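Local coordinates for protein aromatic-amino-acid transaminase TyrB (Burkholderia cenocepacia K56-2Valvano, PDB 4WD2) that probably catalyses the pyridoxal-phosphate-dependent transfer of amino groups between aromatic amino acids and 2-oxo acids, at residues L22-N27 / G374-R379; P52-V57 / E316-A321; G101-L106 / S267-D272; L165-M170 / V195-G200. All coordinates share one frame; numbering follows the deposited sequence.

Contact 1 (L22-N27 / G374-R379); sequences LTLNEN and GVYILR
Leu24 and Tyr376 bury the most surface here, about 70 Å² each, and their side chains pass one another in opposite directions. The evidence for an edge approach is the position of Leu24 CD1, near the plane of the phenol ring and 4.0 Å from Tyr376 CD2. Leu24 reaches this spot from the helix because its CG stands anti to the backbone N (chi1 -179°), which carries the branched end toward the tyrosine and the loop after it. The other methyl, Leu24 CD2, comes down on the chain beyond the tyrosine, 4.1 Å from Ile377 O and 4.3 Å from Leu378 CD2. The elements joined are helix 20-30, near the N-terminus, and strand 375-376, which pairs in parallel with strand 37-38; a grouping of N-terminal and C-terminal chain such as this is consistent with the small domain of class I aminotransferases. Asn27, third in buried area, contributes through its backbone. Its O lies 3.6 Å from Tyr376 OH, too far for a hydrogen bond, and the phenol instead bonds to the carboxylate of Asp31, just past the end of the helix. Phe28 adds an edge-to-face ring contact with Tyr376, which thus meets both the helix and the residue that follows it. Val375 and Ile377 pack on helix 363-371, while Gly374, with a positive phi of 58°, makes the exit from that helix.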
loop_
_atom_site.group_PDB
_atom_site.type_symbol
_atom_site.label_atom_id
_atom_site.label_comp_id
_atom_site.label_asym_id
_atom_site.label_seq_id
_atom_site.Cartn_x
_atom_site.Cartn_y
_atom_site.Cartn_z
ATOM N N LEU A 22 15.673 -12.409 11.995
ATOM C CA LEU A 22 16.536 -11.247 12.180
ATOM C C LEU A 22 17.665 -11.576 13.151
ATOM O O LEU A 22 18.829 -11.258 12.899
ATOM C CB LEU A 22 15.733 -10.045 12.691
ATOM N N THR A 23 17.306 -12.218 14.258
ATOM C CA THR A 23 18.277 -12.678 15.243
ATOM C C THR A 23 19.261 -13.655 14.608
ATOM O O THR A 23 20.470 -13.602 14.860
ATOM C CB THR A 23 17.580 -13.358 16.444
ATOM O OG1 THR A 23 16.757 -12.404 17.130
ATOM C CG2 THR A 23 18.605 -13.927 17.416
ATOM N N LEU A 24 18.731 -14.545 13.775
ATOM C CA LEU A 24 19.549 -15.548 13.109
ATOM C C LEU A 24 20.555 -14.882 12.182
ATOM O O LEU A 24 21.727 -15.257 12.145
ATOM C CB LEU A 24 18.673 -16.524 12.321
ATOM C CG LEU A 24 19.387 -17.653 11.573
ATOM C CD1 LEU A 24 19.905 -18.707 12.546
ATOM C CD2 LEU A 24 18.464 -18.270 10.538
ATOM N N ASN A 25 20.095 -13.882 11.438
ATOM C CA ASN A 25 20.967 -13.209 10.493
ATOM C C ASN A 25 21.997 -12.336 11.199
ATOM O O ASN A 25 23.084 -12.120 10.674
ATOM C CB ASN A 25 20.144 -12.391 9.499
ATOM C CG ASN A 25 19.738 -13.201 8.280
ATOM O OD1 ASN A 25 20.371 -13.114 7.224
ATOM N ND2 ASN A 25 18.688 -14.006 8.423
ATOM N N GLU A 26 21.665 -11.856 12.394
ATOM C CA GLU A 26 22.621 -11.107 13.206
ATOM C C GLU A 26 23.751 -12.019 13.671
ATOM O O GLU A 26 24.904 -11.597 13.782
ATOM C CB GLU A 26 21.933 -10.462 14.414
ATOM N N ASN A 27 23.409 -13.273 13.946
ATOM C CA ASN A 27 24.400 -14.259 14.346
ATOM C C ASN A 27 25.275 -14.671 13.169
ATOM O O ASN A 27 26.453 -14.996 13.339
ATOM C CB ASN A 27 23.720 -15.484 14.955
ATOM C CG ASN A 27 23.087 -15.187 16.296
ATOM O OD1 ASN A 27 23.636 -14.430 17.098
ATOM N ND2 ASN A 27 21.923 -15.774 16.548
ATOM N N GLY A 374 28.779 -24.055 9.893
ATOM C CA GLY A 374 28.582 -22.681 9.459
ATOM C C GLY A 374 27.600 -22.486 8.311
ATOM O O GLY A 374 27.697 -21.514 7.567
ATOM N N VAL A 375 26.658 -23.412 8.157
ATOM C CA VAL A 375 25.641 -23.303 7.115
ATOM C C VAL A 375 24.289 -23.007 7.759
ATOM O O VAL A 375 23.834 -23.749 8.635
ATOM C CB VAL A 375 25.557 -24.587 6.260
ATOM C CG1 VAL A 375 24.306 -24.580 5.379
ATOM C CG2 VAL A 375 26.811 -24.740 5.405
ATOM N N TYR A 376 23.651 -21.920 7.326
ATOM C CA TYR A 376 22.468 -21.407 8.009
ATOM C C TYR A 376 21.165 -21.629 7.226
ATOM O O TYR A 376 20.985 -21.082 6.134
ATOM C CB TYR A 376 22.631 -19.904 8.295
ATOM C CG TYR A 376 23.683 -19.527 9.326
ATOM C CD1 TYR A 376 25.034 -19.812 9.127
ATOM C CD2 TYR A 376 23.328 -18.843 10.481
ATOM C CE1 TYR A 376 25.998 -19.446 10.071
ATOM C CE2 TYR A 376 24.283 -18.466 11.429
ATOM C CZ TYR A 376 25.614 -18.770 11.217
ATOM O OH TYR A 376 26.556 -18.404 12.161
ATOM N N ILE A 377 20.267 -22.435 7.790
ATOM C CA ILE A 377 18.914 -22.580 7.261
ATOM C C ILE A 377 17.913 -22.385 8.401
ATOM O O ILE A 377 18.311 -22.238 9.553
ATOM C CB ILE A 377 18.694 -23.954 6.578
ATOM C CG1 ILE A 377 18.845 -25.105 7.573
ATOM C CG2 ILE A 377 19.646 -24.133 5.410
ATOM C CD1 ILE A 377 18.511 -26.459 6.980
ATOM N N LEU A 378 16.619 -22.357 8.089
ATOM C CA LEU A 378 15.615 -22.094 9.119
ATOM C C LEU A 378 15.432 -23.283 10.046
ATOM O O LEU A 378 15.755 -24.413 9.682
ATOM C CB LEU A 378 14.263 -21.731 8.492
ATOM C CG LEU A 378 14.153 -20.422 7.711
ATOM C CD1 LEU A 378 12.688 -20.069 7.524
ATOM C CD2 LEU A 378 14.899 -19.300 8.415
ATOM N N ARG A 379 14.887 -23.023 11.232
ATOM C CA ARG A 379 14.614 -24.067 12.216
ATOM C C ARG A 379 13.691 -25.144 11.652
ATOM O O ARG A 379 13.754 -26.301 12.063
ATOM C CB ARG A 379 13.997 -23.463 13.482
#

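Contact 2 (P52-V57 / E316-A321); sequences PVMGAV and EEELSA
Glu318 OE1 is gripped at the start of helix 55-65, where Gly55 N donates to it over 2.9 Å with an N-H...O angle of 148°. The oxygen uses its syn lone pair, on the side of the other carboxylate oxygen. A water that donates to Glu318 OE1 also accepts from Ala56 N, although its 2.4 Å separation from OE1 is too short to be trusted. A second water donates to both Glu318 OE2, at 2.6 Å, and Val53 O, at 3.0 Å, tying the other oxygen to the loop. The carboxylate thus accepts from the first turn of the helix, whose N-cap position is held by Met54; the helix end would probably stabilise its negative charge. An extended glutamate chain, CG anti to the backbone N (chi1 -179°), spans the gap. Met54 passes across it at a slant: CB sits 3.5 Å from Glu318 OE1, and the bend at chi3 (84°) turns CE back to 4.1 Å from Leu319 CB. Leu319 also touches Leu229 of helix 229-232, and Ala56 packs on Trp315 of helix 309-338 and Val305 of helix 297-307, so the start of helix 55-65 is set against helices 297-307 and 309-338.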
loop_
_atom_site.group_PDB
_atom_site.type_symbol
_atom_site.label_atom_id
_atom_site.label_comp_id
_atom_site.label_asym_id
_atom_site.label_seq_id
_atom_site.Cartn_x
_atom_site.Cartn_y
_atom_site.Cartn_z
ATOM N N PRO A 52 19.984 -9.512 -8.151
ATOM C CA PRO A 52 20.202 -8.886 -9.461
ATOM C C PRO A 52 19.271 -7.716 -9.754
ATOM O O PRO A 52 18.189 -7.592 -9.179
ATOM C CB PRO A 52 19.942 -10.033 -10.446
ATOM C CG PRO A 52 18.977 -10.927 -9.730
ATOM C CD PRO A 52 19.329 -10.831 -8.264
ATOM N N VAL A 53 19.731 -6.846 -10.642
ATOM C CA VAL A 53 18.870 -5.897 -11.331
ATOM C C VAL A 53 18.707 -6.425 -12.748
ATOM O O VAL A 53 19.675 -6.436 -13.512
ATOM C CB VAL A 53 19.466 -4.477 -11.360
ATOM C CG1 VAL A 53 18.669 -3.591 -12.304
ATOM C CG2 VAL A 53 19.494 -3.883 -9.967
ATOM N N MET A 54 17.508 -6.889 -13.098
ATOM C CA MET A 54 17.330 -7.543 -14.385
ATOM C C MET A 54 17.583 -6.560 -15.520
ATOM O O MET A 54 17.210 -5.387 -15.425
ATOM C CB MET A 54 15.932 -8.155 -14.496
ATOM C CG MET A 54 15.658 -9.230 -13.454
ATOM S SD MET A 54 14.032 -9.995 -13.618
ATOM C CE MET A 54 14.327 -11.251 -14.853
ATOM N N GLY A 55 18.236 -7.046 -16.575
ATOM C CA GLY A 55 18.574 -6.229 -17.725
ATOM C C GLY A 55 17.387 -5.468 -18.281
ATOM O O GLY A 55 17.484 -4.271 -18.566
ATOM N N ALA A 56 16.263 -6.165 -18.425
ATOM C CA ALA A 56 15.052 -5.563 -18.969
ATOM C C ALA A 56 14.538 -4.459 -18.060
ATOM O O ALA A 56 14.009 -3.456 -18.531
ATOM C CB ALA A 56 13.978 -6.617 -19.175
ATOM N N VAL A 57 14.688 -4.654 -16.757
ATOM C CA VAL A 57 14.220 -3.676 -15.786
ATOM C C VAL A 57 15.088 -2.421 -15.834
ATOM O O VAL A 57 14.573 -1.303 -15.844
ATOM C CB VAL A 57 14.209 -4.274 -14.363
ATOM C CG1 VAL A 57 14.111 -3.179 -13.312
ATOM C CG2 VAL A 57 13.062 -5.257 -14.229
ATOM N N GLU A 316 11.892 -12.380 -20.202
ATOM C CA GLU A 316 11.573 -13.808 -20.165
ATOM C C GLU A 316 12.834 -14.659 -20.258
ATOM O O GLU A 316 12.938 -15.710 -19.620
ATOM C CB GLU A 316 10.605 -14.184 -21.293
ATOM C CG GLU A 316 9.204 -13.596 -21.145
ATOM C CD GLU A 316 8.192 -14.219 -22.100
ATOM O OE1 GLU A 316 8.442 -15.337 -22.604
ATOM O OE2 GLU A 316 7.139 -13.588 -22.340
ATOM N N GLU A 317 13.791 -14.202 -21.058
ATOM C CA GLU A 317 15.046 -14.923 -21.213
ATOM C C GLU A 317 15.845 -14.964 -19.911
ATOM O O GLU A 317 16.332 -16.022 -19.524
ATOM C CB GLU A 317 15.886 -14.305 -22.335
ATOM C CG GLU A 317 15.398 -14.687 -23.728
ATOM C CD GLU A 317 16.232 -14.080 -24.851
ATOM O OE1 GLU A 317 17.134 -13.254 -24.567
ATOM O OE2 GLU A 317 15.982 -14.431 -26.025
ATOM N N GLU A 318 15.985 -13.825 -19.235
ATOM C CA GLU A 318 16.760 -13.788 -17.992
ATOM C C GLU A 318 16.060 -14.589 -16.898
ATOM O O GLU A 318 16.705 -15.292 -16.126
ATOM C CB GLU A 318 16.997 -12.349 -17.523
ATOM C CG GLU A 318 17.833 -12.248 -16.235
ATOM C CD GLU A 318 18.346 -10.836 -15.954
ATOM O OE1 GLU A 318 17.958 -9.896 -16.680
ATOM O OE2 GLU A 318 19.145 -10.665 -15.006
ATOM N N LEU A 319 14.735 -14.490 -16.847
ATOM C CA LEU A 319 13.955 -15.238 -15.866
ATOM C C LEU A 319 14.082 -16.747 -16.086
ATOM O O LEU A 319 14.147 -17.520 -15.124
ATOM C CB LEU A 319 12.485 -14.813 -15.914
ATOM C CG LEU A 319 11.532 -15.577 -14.990
ATOM C CD1 LEU A 319 11.856 -15.341 -13.505
ATOM C CD2 LEU A 319 10.094 -15.216 -15.309
ATOM N N SER A 320 14.122 -17.170 -17.348
ATOM C CA SER A 320 14.288 -18.591 -17.649
ATOM C C SER A 320 15.694 -19.060 -17.274
ATOM O O SER A 320 15.877 -20.186 -16.822
ATOM C CB SER A 320 14.009 -18.879 -19.127
ATOM O OG SER A 320 15.067 -18.427 -19.953
ATOM N N ALA A 321 16.684 -18.189 -17.448
ATOM C CA ALA A 321 18.046 -18.493 -17.009
ATOM C C ALA A 321 18.119 -18.592 -15.483
ATOM O O ALA A 321 18.857 -19.414 -14.947
ATOM C CB ALA A 321 19.013 -17.447 -17.520
HETATM O O HOH W 1 20.854 -8.772 -14.993
HETATM O O HOH W 2 16.152 -9.239 -18.181
#

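Contact 3 (G101-L106 / S267-D272); sequences GRIATL and SVVCED
Ala104 and Val268 form the hydrogen-bonded antiparallel pair at the edge of the large mixed sheet of this aminotransferase fold, where strand 264-269 runs against the direction of both its neighbours. The pair is bonded both ways: Ala104 N donates to Val268 O at 2.9 Å, and Val268 N returns the bond to Ala104 O at 2.8 Å. One step out, Arg102 O accepts from Cys270 N at 2.7 Å, with the donor almost in line with the carbonyl (C=O...N 165°), extending the ladder past the end of both regular strands. Val268 O and Ala104 O each receive a further CA-H...O contact, from Ile103 CA and Ser267 CA. On its other side strand 264-269 bonds to strand 246-251, through Ser267 with Val248 and Val269 with Thr246. Side chains alternate between the faces: Ile103, Ser267 and Val269 pack on Phe91 of helix 80-91, whereas Ala104 and Val268 meet helix 273-288, with Phe10 of the second subunit also touching Val268. Beyond the strands, the aliphatic part of Arg102 lies over the turn, CD being 3.4 Å from Cys270 O. Asp272, at the N-cap of helix 273-288, bonds through OD1 to Ala275 N. In the non-hydrogen-bonded pair Thr105 and Ser267 both hydroxyls stand anti to the carbonyl carbon (chi1 -62° and -66°) on the same face, and there Thr105 OG1, also held by Gln87 NE2, donates to Ser267 OG over 2.7 Å.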
loop_
_atom_site.group_PDB
_atom_site.type_symbol
_atom_site.label_atom_id
_atom_site.label_comp_id
_atom_site.label_asym_id
_atom_site.label_seq_id
_atom_site.Cartn_x
_atom_site.Cartn_y
_atom_site.Cartn_z
ATOM N N GLY A 101 -14.347 -11.226 -20.928
ATOM C CA GLY A 101 -14.441 -10.202 -19.902
ATOM C C GLY A 101 -14.860 -10.694 -18.525
ATOM O O GLY A 101 -15.446 -9.936 -17.742
ATOM N N ARG A 102 -14.554 -11.954 -18.228
ATOM C CA ARG A 102 -14.941 -12.570 -16.961
ATOM C C ARG A 102 -13.922 -12.379 -15.845
ATOM O O ARG A 102 -14.101 -12.911 -14.752
ATOM C CB ARG A 102 -15.172 -14.068 -17.153
ATOM C CG ARG A 102 -16.404 -14.422 -17.952
ATOM C CD ARG A 102 -16.681 -15.918 -17.879
ATOM N NE ARG A 102 -15.750 -16.709 -18.688
ATOM C CZ ARG A 102 -16.030 -17.174 -19.905
ATOM N NH1 ARG A 102 -17.215 -16.926 -20.454
ATOM N NH2 ARG A 102 -15.128 -17.889 -20.574
ATOM N N ILE A 103 -12.852 -11.634 -16.114
ATOM C CA ILE A 103 -11.783 -11.453 -15.129
ATOM C C ILE A 103 -11.631 -10.004 -14.683
ATOM O O ILE A 103 -11.337 -9.135 -15.494
ATOM C CB ILE A 103 -10.417 -11.913 -15.677
ATOM C CG1 ILE A 103 -10.481 -13.338 -16.219
ATOM C CG2 ILE A 103 -9.347 -11.824 -14.595
ATOM C CD1 ILE A 103 -9.193 -13.755 -16.902
ATOM N N ALA A 104 -11.829 -9.744 -13.396
ATOM C CA ALA A 104 -11.527 -8.431 -12.837
ATOM C C ALA A 104 -10.083 -8.405 -12.346
ATOM O O ALA A 104 -9.726 -9.164 -11.451
ATOM C CB ALA A 104 -12.493 -8.087 -11.692
ATOM N N THR A 105 -9.259 -7.540 -12.938
ATOM C CA THR A 105 -7.854 -7.407 -12.544
ATOM C C THR A 105 -7.492 -5.984 -12.099
ATOM O O THR A 105 -7.855 -5.002 -12.757
ATOM C CB THR A 105 -6.908 -7.810 -13.695
ATOM O OG1 THR A 105 -7.118 -9.185 -14.027
ATOM C CG2 THR A 105 -5.446 -7.613 -13.295
ATOM N N LEU A 106 -6.787 -5.879 -10.975
ATOM C CA LEU A 106 -6.246 -4.598 -10.531
ATOM C C LEU A 106 -4.801 -4.715 -10.052
ATOM O O LEU A 106 -4.332 -5.791 -9.666
ATOM C CB LEU A 106 -7.105 -3.996 -9.411
ATOM C CG LEU A 106 -7.065 -4.677 -8.041
ATOM C CD1 LEU A 106 -7.263 -3.652 -6.934
ATOM C CD2 LEU A 106 -8.123 -5.766 -7.955
ATOM N N SER A 267 -6.460 -10.853 -9.443
ATOM C CA SER A 267 -7.468 -11.154 -10.446
ATOM C C SER A 267 -8.556 -12.026 -9.852
ATOM O O SER A 267 -8.277 -12.973 -9.110
ATOM C CB SER A 267 -6.849 -11.852 -11.658
ATOM O OG SER A 267 -5.965 -10.992 -12.348
ATOM N N VAL A 268 -9.800 -11.707 -10.190
ATOM C CA VAL A 268 -10.926 -12.541 -9.793
ATOM C C VAL A 268 -11.689 -12.988 -11.041
ATOM O O VAL A 268 -12.077 -12.160 -11.869
ATOM C CB VAL A 268 -11.860 -11.796 -8.818
ATOM C CG1 VAL A 268 -12.976 -12.715 -8.336
ATOM C CG2 VAL A 268 -11.066 -11.265 -7.634
ATOM N N VAL A 269 -11.873 -14.301 -11.177
ATOM C CA VAL A 269 -12.580 -14.882 -12.314
ATOM C C VAL A 269 -14.042 -15.087 -11.956
ATOM O O VAL A 269 -14.351 -15.806 -11.006
ATOM C CB VAL A 269 -11.969 -16.226 -12.728
ATOM C CG1 VAL A 269 -12.668 -16.775 -13.967
ATOM C CG2 VAL A 269 -10.472 -16.086 -12.960
ATOM N N CYS A 270 -14.940 -14.468 -12.718
ATOM C CA CYS A 270 -16.359 -14.430 -12.356
ATOM C C CYS A 270 -17.245 -15.121 -13.390
ATOM O O CYS A 270 -16.783 -15.471 -14.476
ATOM C CB CYS A 270 -16.813 -12.980 -12.169
ATOM S SG CYS A 270 -15.775 -12.033 -11.035
ATOM N N GLU A 271 -18.522 -15.308 -13.054
ATOM C CA GLU A 271 -19.422 -16.097 -13.893
ATOM C C GLU A 271 -19.749 -15.421 -15.231
ATOM O O GLU A 271 -20.017 -16.108 -16.219
ATOM C CB GLU A 271 -20.716 -16.428 -13.133
ATOM C CG GLU A 271 -21.437 -15.235 -12.518
ATOM C CD GLU A 271 -21.055 -14.978 -11.063
ATOM O OE1 GLU A 271 -19.859 -15.101 -10.712
ATOM O OE2 GLU A 271 -21.963 -14.650 -10.269
ATOM N N ASP A 272 -19.741 -14.091 -15.269
ATOM C CA ASP A 272 -19.857 -13.366 -16.542
ATOM C C ASP A 272 -19.248 -11.969 -16.442
ATOM O O ASP A 272 -18.783 -11.563 -15.376
ATOM C CB ASP A 272 -21.322 -13.287 -17.014
ATOM C CG ASP A 272 -22.243 -12.606 -16.012
ATOM O OD1 ASP A 272 -21.764 -11.842 -15.151
ATOM O OD2 ASP A 272 -23.470 -12.826 -16.106
#

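Contact 4 (L165-M170 / V195-G200); sequences LKFDAM and VDLDEG
Leu165 crosses both Val195 and Leu197 obliquely, and these two crossings carry most of the contact. The leucine belongs to the short return arm, 164-165, of a beta-hairpin with strand 152-159, at the margin of the large mixed sheet; an inverse gamma turn centred on Lys166 then leads directly into helix 167-175. Opposite runs the extended chain that follows the family's Asn-Pro-Thr-Gly sequence and enters helix 199-211. Against Val195 the touch is close, Leu165 CB lying 3.5 Å from Val195 CG1. Against Leu197 the branched ends meet, with Leu165 CD2 3.7 Å from Leu197 CD1. Both leucines are turned to make this possible: Leu165 CG is anti to the backbone N (chi1 180°), while Leu197 CG is anti to its carbonyl carbon (chi1 -83°). The remaining approaches are looser and arrive from the helix. Phe167 stands at about a right angle to Leu197, its CE1 4.2 Å from Leu197 CD2. No hydrogen bond links the two segments, so apolar packing alone joins them; Tyr157 of strand 152-159 touches both leucines, and Val195 O bonds to its hydroxyl. Between Val195 and Leu197, Asp196 points away, its carboxylate held by the backbone N atoms of Cys189 and His190 and by a salt bridge to Arg353. The fully extended Met170 meets Leu197 tip to tip, with SD 4.0 Å from Leu197 CD1.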
loop_
_atom_site.group_PDB
_atom_site.type_symbol
_atom_site.label_atom_id
_atom_site.label_comp_id
_atom_site.label_asym_id
_atom_site.label_seq_id
_atom_site.Cartn_x
_atom_site.Cartn_y
_atom_site.Cartn_z
ATOM N N LEU A 165 4.223 -35.021 -1.125
ATOM C CA LEU A 165 2.870 -34.506 -0.960
ATOM C C LEU A 165 1.887 -35.561 -0.454
ATOM O O LEU A 165 1.837 -36.675 -0.973
ATOM C CB LEU A 165 2.373 -33.938 -2.288
ATOM C CG LEU A 165 0.962 -33.356 -2.328
ATOM C CD1 LEU A 165 0.933 -31.985 -1.677
ATOM C CD2 LEU A 165 0.490 -33.292 -3.767
ATOM N N LYS A 166 1.108 -35.204 0.563
ATOM C CA LYS A 166 0.021 -36.060 1.026
ATOM C C LYS A 166 -1.230 -35.768 0.222
ATOM O O LYS A 166 -2.195 -35.230 0.758
ATOM C CB LYS A 166 -0.272 -35.834 2.510
ATOM C CG LYS A 166 0.903 -36.003 3.434
ATOM C CD LYS A 166 0.539 -35.529 4.836
ATOM C CE LYS A 166 0.165 -36.676 5.747
ATOM N NZ LYS A 166 1.355 -37.196 6.478
ATOM N N PHE A 167 -1.223 -36.113 -1.060
ATOM C CA PHE A 167 -2.304 -35.667 -1.921
ATOM C C PHE A 167 -3.663 -36.270 -1.583
ATOM O O PHE A 167 -4.677 -35.581 -1.655
ATOM C CB PHE A 167 -2.004 -35.953 -3.383
ATOM C CG PHE A 167 -3.097 -35.495 -4.289
ATOM C CD1 PHE A 167 -3.375 -34.139 -4.416
ATOM C CD2 PHE A 167 -3.885 -36.406 -4.970
ATOM C CE1 PHE A 167 -4.404 -33.707 -5.234
ATOM C CE2 PHE A 167 -4.910 -35.976 -5.787
ATOM C CZ PHE A 167 -5.164 -34.628 -5.920
ATOM N N ASP A 168 -3.693 -37.553 -1.233
ATOM C CA ASP A 168 -4.948 -38.194 -0.862
ATOM C C ASP A 168 -5.574 -37.502 0.356
ATOM O O ASP A 168 -6.772 -37.229 0.367
ATOM C CB ASP A 168 -4.748 -39.684 -0.567
ATOM C CG ASP A 168 -4.498 -40.512 -1.820
ATOM O OD1 ASP A 168 -4.776 -40.030 -2.940
ATOM O OD2 ASP A 168 -4.031 -41.662 -1.675
ATOM N N ALA A 169 -4.761 -37.218 1.372
ATOM C CA ALA A 169 -5.246 -36.567 2.588
ATOM C C ALA A 169 -5.663 -35.120 2.318
ATOM O O ALA A 169 -6.661 -34.645 2.862
ATOM C CB ALA A 169 -4.187 -36.621 3.684
ATOM N N MET A 170 -4.888 -34.427 1.488
ATOM C CA MET A 170 -5.213 -33.074 1.054
ATOM C C MET A 170 -6.561 -33.025 0.345
ATOM O O MET A 170 -7.408 -32.185 0.656
ATOM C CB MET A 170 -4.128 -32.533 0.122
ATOM C CG MET A 170 -4.511 -31.223 -0.534
ATOM S SD MET A 170 -3.377 -30.646 -1.810
ATOM C CE MET A 170 -4.098 -29.037 -2.157
ATOM N N VAL A 195 7.201 -28.460 -2.366
ATOM C CA VAL A 195 6.392 -29.578 -2.847
ATOM C C VAL A 195 5.192 -29.052 -3.647
ATOM O O VAL A 195 4.375 -28.292 -3.127
ATOM C CB VAL A 195 5.909 -30.474 -1.683
ATOM C CG1 VAL A 195 4.929 -31.528 -2.183
ATOM C CG2 VAL A 195 7.093 -31.144 -0.989
ATOM N N ASP A 196 5.097 -29.461 -4.911
ATOM C CA ASP A 196 4.016 -29.012 -5.798
ATOM C C ASP A 196 3.108 -30.152 -6.253
ATOM O O ASP A 196 3.536 -31.299 -6.356
ATOM C CB ASP A 196 4.583 -28.322 -7.045
ATOM C CG ASP A 196 5.239 -26.987 -6.741
ATOM O OD1 ASP A 196 5.104 -26.501 -5.598
ATOM O OD2 ASP A 196 5.873 -26.413 -7.657
ATOM N N LEU A 197 1.856 -29.823 -6.554
ATOM C CA LEU A 197 0.967 -30.764 -7.227
ATOM C C LEU A 197 1.403 -30.918 -8.676
ATOM O O LEU A 197 1.932 -29.970 -9.264
ATOM C CB LEU A 197 -0.486 -30.285 -7.177
ATOM C CG LEU A 197 -1.365 -30.539 -5.948
ATOM C CD1 LEU A 197 -0.781 -29.889 -4.693
ATOM C CD2 LEU A 197 -2.766 -30.012 -6.218
ATOM N N ASP A 198 1.181 -32.094 -9.264
ATOM C CA ASP A 198 1.337 -32.221 -10.713
ATOM C C ASP A 198 -0.004 -31.902 -11.381
ATOM O O ASP A 198 -1.013 -31.729 -10.705
ATOM C CB ASP A 198 1.858 -33.613 -11.121
ATOM C CG ASP A 198 0.933 -34.754 -10.710
ATOM O OD1 ASP A 198 -0.279 -34.704 -11.004
ATOM O OD2 ASP A 198 1.434 -35.724 -10.103
ATOM N N GLU A 199 -0.005 -31.806 -12.705
ATOM C CA GLU A 199 -1.188 -31.366 -13.444
ATOM C C GLU A 199 -2.356 -32.334 -13.365
ATOM O O GLU A 199 -3.502 -31.932 -13.543
ATOM C CB GLU A 199 -0.822 -31.114 -14.902
ATOM C CG GLU A 199 0.125 -29.935 -15.040
ATOM C CD GLU A 199 0.418 -29.567 -16.475
ATOM O OE1 GLU A 199 -0.024 -30.300 -17.385
ATOM O OE2 GLU A 199 1.087 -28.535 -16.681
ATOM N N GLY A 200 -2.065 -33.603 -13.095
ATOM C CA GLY A 200 -3.106 -34.590 -12.870
ATOM C C GLY A 200 -3.773 -34.385 -11.519
ATOM O O GLY A 200 -5.001 -34.417 -11.414
#

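Along the chain the contacts are nested: contact 1 closes the longest loop, contact 2 lies within it, contact 3 within that, and contact 4 innermost. None touches another; their centres lie about 27 to 42 Å apart, the largest separation being between contacts 1 and 3, on opposite sides of the chain's centre. Contacts 3 and 4 belong to opposite margins of the eight-stranded mixed sheet, at strands 103-108 and 164-165. Contact 1 instead joins helix 20-30 to the small parallel sheet, and contact 2 brings helix 55-65 to helix 309-338. Contact 1 thus brings the N-terminal helix to late chain, consistent with the small domain of this family, while contacts 3 and 4 lie on the sheet of the large one.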